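Local structure of assembly chaperone of ribosomal protein L4 (Acl4) (Chaetomium thermophilum, 5TQB) at residues K25-A30 against L45-Q50; E32-G35 against H40-A43; V264-G269 against E322-L327. The protein probably binds newly made ribosomal protein L4 and chaperones it until assembly into the large ribosomal subunit, using a TPR-type helical scaffold. All blocks are in the same frame, centred on the assembly; numbering follows the deposited sequence.

Contact 1. Residues K25-A30 against L45-Q50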
loop_
_atom_site.group_PDB
_atom_site.type_symbol
_atom_site.label_atom_id
_atom_site.label_comp_id
_atom_site.label_asym_id
_atom_site.label_seq_id
_atom_site.Cartn_x
_atom_site.Cartn_y
_atom_site.Cartn_z
ATOM N N LYS B 25 24.651 -3.567 7.397
ATOM C CA LYS B 25 26.082 -3.489 7.642
ATOM C C LYS B 25 26.420 -2.261 8.477
ATOM O O LYS B 25 27.148 -2.361 9.461
ATOM C CB LYS B 25 26.855 -3.461 6.327
ATOM C CG LYS B 25 26.881 -4.787 5.598
ATOM C CD LYS B 25 27.843 -4.743 4.423
ATOM C CE LYS B 25 27.884 -6.073 3.685
ATOM N NZ LYS B 25 28.955 -6.112 2.646
ATOM N N VAL B 26 25.887 -1.105 8.090
ATOM C CA VAL B 26 26.190 0.140 8.794
ATOM C C VAL B 26 25.580 0.146 10.196
ATOM O O VAL B 26 26.184 0.659 11.138
ATOM C CB VAL B 26 25.706 1.377 8.000
ATOM C CG1 VAL B 26 25.960 2.661 8.779
ATOM C CG2 VAL B 26 26.409 1.450 6.648
ATOM N N ALA B 27 24.388 -0.430 10.326
ATOM C CA ALA B 27 23.705 -0.511 11.616
ATOM C C ALA B 27 24.442 -1.452 12.559
ATOM O O ALA B 27 24.472 -1.232 13.769
ATOM C CB ALA B 27 22.264 -0.971 11.428
ATOM N N ARG B 28 25.033 -2.504 12.004
ATOM C CA ARG B 28 25.799 -3.447 12.807
ATOM C C ARG B 28 27.045 -2.762 13.366
ATOM O O ARG B 28 27.261 -2.751 14.579
ATOM C CB ARG B 28 26.162 -4.683 11.975
ATOM C CG ARG B 28 27.326 -5.523 12.509
ATOM C CD ARG B 28 27.171 -5.931 13.977
ATOM N NE ARG B 28 25.906 -6.601 14.259
ATOM C CZ ARG B 28 25.540 -7.031 15.464
ATOM N NH1 ARG B 28 26.341 -6.860 16.509
ATOM N NH2 ARG B 28 24.372 -7.630 15.627
ATOM N N THR B 29 27.856 -2.177 12.487
ATOM C CA THR B 29 29.059 -1.477 12.921
ATOM C C THR B 29 28.709 -0.414 13.958
ATOM O O THR B 29 29.398 -0.275 14.966
ATOM C CB THR B 29 29.812 -0.824 11.737
ATOM O OG1 THR B 29 28.937 0.068 11.039
ATOM C CG2 THR B 29 30.320 -1.885 10.772
ATOM N N ALA B 30 27.621 0.315 13.714
ATOM C CA ALA B 30 27.149 1.337 14.644
ATOM C C ALA B 30 27.007 0.765 16.050
ATOM O O ALA B 30 27.623 1.261 17.000
ATOM C CB ALA B 30 25.812 1.890 14.177
ATOM N N LEU B 45 19.271 -1.048 18.544
ATOM C CA LEU B 45 18.678 -2.375 18.474
ATOM C C LEU B 45 17.330 -2.318 17.759
ATOM O O LEU B 45 16.979 -3.224 17.004
ATOM C CB LEU B 45 18.535 -2.956 19.880
ATOM C CG LEU B 45 19.869 -3.256 20.563
ATOM C CD1 LEU B 45 19.700 -3.390 22.074
ATOM C CD2 LEU B 45 20.485 -4.514 19.968
ATOM N N THR B 46 16.582 -1.245 17.987
ATOM C CA THR B 46 15.317 -1.044 17.293
ATOM C C THR B 46 15.554 -1.018 15.788
ATOM O O THR B 46 14.850 -1.692 15.030
ATOM C CB THR B 46 14.650 0.271 17.730
ATOM O OG1 THR B 46 14.253 0.166 19.099
ATOM C CG2 THR B 46 13.425 0.584 16.890
ATOM N N LEU B 47 16.556 -0.249 15.366
ATOM C CA LEU B 47 16.867 -0.097 13.951
ATOM C C LEU B 47 17.279 -1.427 13.338
ATOM O O LEU B 47 16.828 -1.789 12.254
ATOM C CB LEU B 47 17.980 0.931 13.760
ATOM C CG LEU B 47 18.467 1.143 12.329
ATOM C CD1 LEU B 47 17.334 1.609 11.444
ATOM C CD2 LEU B 47 19.609 2.150 12.306
ATOM N N LEU B 48 18.143 -2.152 14.037
ATOM C CA LEU B 48 18.542 -3.478 13.594
ATOM C C LEU B 48 17.325 -4.404 13.503
ATOM O O LEU B 48 17.291 -5.321 12.683
ATOM C CB LEU B 48 19.594 -4.057 14.542
ATOM C CG LEU B 48 21.030 -3.597 14.281
ATOM C CD1 LEU B 48 21.914 -3.887 15.484
ATOM C CD2 LEU B 48 21.583 -4.275 13.045
ATOM N N GLY B 49 16.323 -4.143 14.339
ATOM C CA GLY B 49 15.089 -4.904 14.315
ATOM C C GLY B 49 14.279 -4.623 13.063
ATOM O O GLY B 49 13.845 -5.556 12.383
ATOM N N GLN B 50 14.067 -3.339 12.773
ATOM C CA GLN B 50 13.361 -2.908 11.564
ATOM C C GLN B 50 14.020 -3.488 10.319
ATOM O O GLN B 50 13.342 -3.950 9.404
ATOM C CB GLN B 50 13.376 -1.381 11.425
ATOM C CG GLN B 50 12.729 -0.608 12.558
ATOM C CD GLN B 50 13.035 0.886 12.499
ATOM O OE1 GLN B 50 13.771 1.347 11.631
ATOM N NE2 GLN B 50 12.466 1.644 13.429
#

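Contact 2. Residues E32-G35 against H40-A43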
loop_
_atom_site.group_PDB
_atom_site.type_symbol
_atom_site.label_atom_id
_atom_site.label_comp_id
_atom_site.label_asym_id
_atom_site.label_seq_id
_atom_site.Cartn_x
_atom_site.Cartn_y
_atom_site.Cartn_z
ATOM N N GLU B 32 28.099 -1.932 17.399
ATOM C CA GLU B 32 29.358 -2.412 17.965
ATOM C C GLU B 32 30.079 -1.306 18.726
ATOM O O GLU B 32 30.763 -1.576 19.714
ATOM C CB GLU B 32 30.271 -2.969 16.871
ATOM C CG GLU B 32 29.782 -4.276 16.262
ATOM C CD GLU B 32 30.674 -4.771 15.139
ATOM O OE1 GLU B 32 31.899 -4.535 15.205
ATOM O OE2 GLU B 32 30.149 -5.388 14.187
ATOM N N HIS B 33 29.921 -0.065 18.271
ATOM C CA HIS B 33 30.563 1.074 18.929
ATOM C C HIS B 33 29.648 1.707 19.976
ATOM O O HIS B 33 29.939 2.782 20.494
ATOM C CB HIS B 33 30.983 2.126 17.899
ATOM C CG HIS B 33 32.047 1.656 16.957
ATOM N ND1 HIS B 33 33.386 1.649 17.286
ATOM C CD2 HIS B 33 31.970 1.182 15.691
ATOM C CE1 HIS B 33 34.086 1.187 16.267
ATOM N NE2 HIS B 33 33.251 0.897 15.286
ATOM N N ILE B 34 28.545 1.028 20.285
ATOM C CA ILE B 34 27.571 1.518 21.254
ATOM C C ILE B 34 27.447 0.512 22.390
ATOM O O ILE B 34 27.605 0.862 23.560
ATOM C CB ILE B 34 26.195 1.740 20.588
ATOM C CG1 ILE B 34 26.297 2.835 19.527
ATOM C CG2 ILE B 34 25.140 2.131 21.617
ATOM C CD1 ILE B 34 25.105 2.907 18.609
ATOM N N GLY B 35 27.161 -0.739 22.042
ATOM C CA GLY B 35 27.023 -1.795 23.031
ATOM C C GLY B 35 25.734 -1.692 23.821
ATOM O O GLY B 35 24.999 -0.714 23.705
ATOM N N HIS B 40 22.591 5.043 23.092
ATOM C CA HIS B 40 21.679 4.801 21.969
ATOM C C HIS B 40 21.429 3.316 21.707
ATOM O O HIS B 40 21.058 2.934 20.598
ATOM C CB HIS B 40 22.228 5.441 20.690
ATOM C CG HIS B 40 21.975 6.911 20.589
ATOM N ND1 HIS B 40 22.760 7.846 21.228
ATOM C CD2 HIS B 40 21.028 7.608 19.919
ATOM C CE1 HIS B 40 22.306 9.057 20.958
ATOM N NE2 HIS B 40 21.256 8.940 20.163
ATOM N N ALA B 41 21.631 2.481 22.719
ATOM C CA ALA B 41 21.470 1.037 22.555
ATOM C C ALA B 41 20.053 0.676 22.100
ATOM O O ALA B 41 19.875 -0.114 21.171
ATOM C CB ALA B 41 21.817 0.319 23.848
ATOM N N GLY B 42 19.053 1.280 22.730
ATOM C CA GLY B 42 17.669 1.005 22.396
ATOM C C GLY B 42 17.324 1.356 20.963
ATOM O O GLY B 42 16.707 0.566 20.246
ATOM N N ALA B 43 17.718 2.553 20.547
ATOM C CA ALA B 43 17.454 3.014 19.191
ATOM C C ALA B 43 18.215 2.160 18.184
ATOM O O ALA B 43 17.704 1.853 17.113
ATOM C CB ALA B 43 17.845 4.476 19.050
#

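Contact 3. Residues V264-G269 against E322-L327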
loop_
_atom_site.group_PDB
_atom_site.type_symbol
_atom_site.label_atom_id
_atom_site.label_comp_id
_atom_site.label_asym_id
_atom_site.label_seq_id
_atom_site.Cartn_x
_atom_site.Cartn_y
_atom_site.Cartn_z
ATOM N N VAL B 264 -4.726 -10.831 -3.742
ATOM C CA VAL B 264 -5.581 -9.759 -4.240
ATOM C C VAL B 264 -6.241 -10.132 -5.568
ATOM O O VAL B 264 -7.382 -9.744 -5.819
ATOM C CB VAL B 264 -4.821 -8.431 -4.352
ATOM C CG1 VAL B 264 -5.675 -7.360 -5.032
ATOM C CG2 VAL B 264 -4.418 -7.963 -2.963
ATOM N N TRP B 265 -5.540 -10.881 -6.417
ATOM C CA TRP B 265 -6.151 -11.360 -7.651
ATOM C C TRP B 265 -7.316 -12.281 -7.294
ATOM O O TRP B 265 -8.379 -12.225 -7.905
ATOM C CB TRP B 265 -5.141 -12.093 -8.537
ATOM C CG TRP B 265 -4.254 -11.186 -9.346
ATOM C CD1 TRP B 265 -2.908 -11.010 -9.200
ATOM C CD2 TRP B 265 -4.654 -10.338 -10.429
ATOM N NE1 TRP B 265 -2.445 -10.105 -10.124
ATOM C CE2 TRP B 265 -3.496 -9.676 -10.891
ATOM C CE3 TRP B 265 -5.876 -10.072 -11.053
ATOM C CZ2 TRP B 265 -3.526 -8.762 -11.947
ATOM C CZ3 TRP B 265 -5.904 -9.165 -12.101
ATOM C CH2 TRP B 265 -4.737 -8.524 -12.540
ATOM N N TYR B 266 -7.112 -13.111 -6.279
ATOM C CA TYR B 266 -8.153 -14.011 -5.812
ATOM C C TYR B 266 -9.357 -13.250 -5.266
ATOM O O TYR B 266 -10.492 -13.506 -5.658
ATOM C CB TYR B 266 -7.606 -14.940 -4.732
ATOM C CG TYR B 266 -8.682 -15.759 -4.079
ATOM C CD1 TYR B 266 -9.203 -16.879 -4.710
ATOM C CD2 TYR B 266 -9.192 -15.406 -2.840
ATOM C CE1 TYR B 266 -10.190 -17.629 -4.123
ATOM C CE2 TYR B 266 -10.184 -16.144 -2.247
ATOM C CZ TYR B 266 -10.681 -17.257 -2.892
ATOM O OH TYR B 266 -11.672 -18.000 -2.292
ATOM N N LEU B 267 -9.108 -12.310 -4.365
ATOM C CA LEU B 267 -10.194 -11.564 -3.747
ATOM C C LEU B 267 -11.001 -10.789 -4.784
ATOM O O LEU B 267 -12.227 -10.732 -4.703
ATOM C CB LEU B 267 -9.655 -10.628 -2.663
ATOM C CG LEU B 267 -9.218 -11.333 -1.374
ATOM C CD1 LEU B 267 -8.469 -10.364 -0.455
ATOM C CD2 LEU B 267 -10.411 -11.964 -0.639
ATOM N N GLY B 268 -10.315 -10.214 -5.767
ATOM C CA GLY B 268 -10.978 -9.469 -6.823
ATOM C C GLY B 268 -11.794 -10.392 -7.706
ATOM O O GLY B 268 -12.905 -10.058 -8.123
ATOM N N GLY B 269 -11.239 -11.563 -7.992
ATOM C CA GLY B 269 -11.945 -12.566 -8.763
ATOM C C GLY B 269 -13.165 -13.087 -8.029
ATOM O O GLY B 269 -14.227 -13.280 -8.625
ATOM N N GLU B 322 -6.576 -24.097 -5.053
ATOM C CA GLU B 322 -7.566 -25.068 -5.498
ATOM C C GLU B 322 -8.946 -24.435 -5.627
ATOM O O GLU B 322 -9.726 -24.822 -6.490
ATOM C CB GLU B 322 -7.612 -26.273 -4.557
ATOM C CG GLU B 322 -6.291 -27.038 -4.466
ATOM C CD GLU B 322 -5.725 -27.431 -5.827
ATOM O OE1 GLU B 322 -6.514 -27.794 -6.727
ATOM O OE2 GLU B 322 -4.488 -27.372 -5.997
ATOM N N HIS B 323 -9.249 -23.458 -4.781
ATOM C CA HIS B 323 -10.554 -22.809 -4.840
ATOM C C HIS B 323 -10.693 -21.962 -6.099
ATOM O O HIS B 323 -11.762 -21.915 -6.708
ATOM C CB HIS B 323 -10.788 -21.932 -3.616
ATOM C CG HIS B 323 -12.203 -21.460 -3.484
ATOM N ND1 HIS B 323 -12.528 -20.216 -2.991
ATOM C CD2 HIS B 323 -13.376 -22.071 -3.775
ATOM C CE1 HIS B 323 -13.844 -20.079 -2.983
ATOM N NE2 HIS B 323 -14.381 -21.191 -3.457
ATOM N N ALA B 324 -9.612 -21.289 -6.477
ATOM C CA ALA B 324 -9.609 -20.478 -7.682
ATOM C C ALA B 324 -9.924 -21.364 -8.880
ATOM O O ALA B 324 -10.678 -20.977 -9.774
ATOM C CB ALA B 324 -8.266 -19.783 -7.852
ATOM N N LYS B 325 -9.365 -22.570 -8.885
ATOM C CA LYS B 325 -9.654 -23.525 -9.947
ATOM C C LYS B 325 -11.139 -23.892 -9.961
ATOM O O LYS B 325 -11.766 -23.871 -11.020
ATOM C CB LYS B 325 -8.792 -24.779 -9.803
ATOM C CG LYS B 325 -7.308 -24.533 -10.047
ATOM C CD LYS B 325 -6.489 -25.791 -9.817
ATOM C CE LYS B 325 -5.002 -25.483 -9.752
ATOM N NZ LYS B 325 -4.190 -26.713 -9.534
ATOM N N GLU B 326 -11.696 -24.213 -8.791
ATOM C CA GLU B 326 -13.114 -24.577 -8.682
ATOM C C GLU B 326 -13.999 -23.480 -9.255
ATOM O O GLU B 326 -14.967 -23.759 -9.963
ATOM C CB GLU B 326 -13.528 -24.787 -7.224
ATOM C CG GLU B 326 -12.931 -25.991 -6.524
ATOM C CD GLU B 326 -13.429 -26.114 -5.090
ATOM O OE1 GLU B 326 -14.663 -26.108 -4.893
ATOM O OE2 GLU B 326 -12.595 -26.199 -4.161
ATOM N N LEU B 327 -13.661 -22.233 -8.932
ATOM C CA LEU B 327 -14.447 -21.082 -9.363
ATOM C C LEU B 327 -14.406 -20.900 -10.878
ATOM O O LEU B 327 -15.422 -20.588 -11.497
ATOM C CB LEU B 327 -13.962 -19.814 -8.657
ATOM C CG LEU B 327 -14.255 -19.744 -7.151
ATOM C CD1 LEU B 327 -13.443 -18.639 -6.478
ATOM C CD2 LEU B 327 -15.751 -19.544 -6.895
#

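Contact 1. Residues K25-A30 against L45-Q50
Two helices packed as an antiparallel pair meet here through Ala27 of helix 20-32 and Leu48 of helix 41-54, the latter lying in the predicted tetratricopeptide repeat. Between the segments the N-to-C directions differ by 157° and the axes come within 9.7 Å, with the small Ala27 at the interface. At this point the backbones are nearest, with Ala27 CA and Leu48 CA 6.3 Å apart. Leu48 turns CG opposite its own carbonyl carbon (chi1 -82°), which carries CD2 across to Ala27 CB at 3.7 Å. The same methyl lies 4.0 Å from Arg28 N, so this one branch meets backbone as well as side chain. From the other flank, Leu47 CD2 touches Ala27 CB at 4.2 Å, and the alanine is held between two leucine branches. Leu48 CD1 comes obliquely to the Arg28 guanidinium, where NH2 is 4.5 Å away; that NH2 hydrogen-bonds Tyr64 OH, and Leu48 also packs on Tyr64, which belongs to the following helix 58-71. Cutting Leu48 back to an alanine would probably open a gap beside Ala27 and deprive Tyr31 and Tyr64 of an apolar neighbour. Antiparallel packing of successive helices, with small residues where they come close, is characteristic of TPR arrays.

Contact 2. Residues E32-G35 against H40-A43
His40 NE2 hydrogen-bonds Glu80 OE1, and the residue that owns this imidazole is also one of those on which Ile34 rests. The ring itself leads away from segment 32-35; the nearest side-chain approach is by His40 CB, 4.4 Å from Ile34 CD1. No hydrogen bond joins the two segments, and the contact is made by the isoleucine side chain and one carbonyl. Ile34 has CG1 opposite its carbonyl carbon (chi1 -64°), leaving CG2 opposite the backbone N and directed at the start of helix 41-54. There CG2 lies 3.7 Å from Ala41 N and 3.9 Å from His40 C, so the methyl bears on the peptide link between the N-cap residue His40 and the first helical residue. Ala41 CB adds a looser apolar touch, 4.4 Å from the same CG2. Gly35 approaches the alanine with its backbone: its O sits 3.3 Å from Ala41 CB, a close carbonyl-to-methyl contact. A positive phi of 74° at Gly35, a value that favours glycine, turns the chain here after His33 has left the helical conformation. The turn thus links helix 20-32 to helix 41-54 and lies against the latter's N-terminal end. Helix 4-16 packs alongside, with Pro4 touching His33 and Ile34 while Lys5 and Leu8 touch His40; helix 79-82 supplies Glu80 and, through Leu81, a backbone hydrogen bond to Ala43.

Contact 3. Residues V264-G269 against E322-L327
Tyr266 OH and His323 ND1 lie 2.5 Å apart in a very short hydrogen bond in which either atom could be the donor; at 2.40 Å resolution the exact length deserves caution. ND1 lies in the plane of the phenol, and the hydroxyl in turn meets the imidazole at its edge. The two rings touch rim to rim, their planes inclined by 53° and their centroids 5.7 Å apart, with neither lying over the other. Leu327 touches both rings: its CD1 is 4.1 Å from Tyr266 CE1 and also sits over one face of the His323 ring, toward the rim. Along the near edge of the phenol, Ala324 CB is 4.4 Å from Tyr266 CD1. The tyrosine reaches across because CG stands opposite its backbone N (chi1 172°), bridging segment axes whose closest approach is 11.1 Å. Helix 291-313 also packs on the second helix, with Leu307 touching Ala324 and Leu303 touching Leu327. Tyr266 OH is gripped a second time, by a hydrogen bond with the backbone of another protein's chain, and a basic side chain of that chain packs on His323. The helices run roughly parallel at 32° with helix 291-313 between them in sequence, an arrangement consistent with the stacking of alternate helices in a TPR-like solenoid, here with its tyrosine-histidine pair in the partner-binding surface.

How the contacts relate
Contacts 1 and 2 share helix 41-54 and belong to one antiparallel helix pair and its connecting turn: contact 2 is nested inside the loop that contact 1 closes, and their centres are 9 Å apart. The first joins the helix bodies, the second fits the connecting turn to the helix start. Contact 3 belongs to the C-terminal helices, its centre 40 Å from that of contact 1 and 48 Å from that of contact 2, which lies on the opposite side of the chain's centre. Nearest atoms of contacts 1 and 3 remain about 22 Å apart. The other protein's chain reaches Gln50 of contact 1 and several residues of contact 3, whereas contact 2 meets no other chain of the assembly.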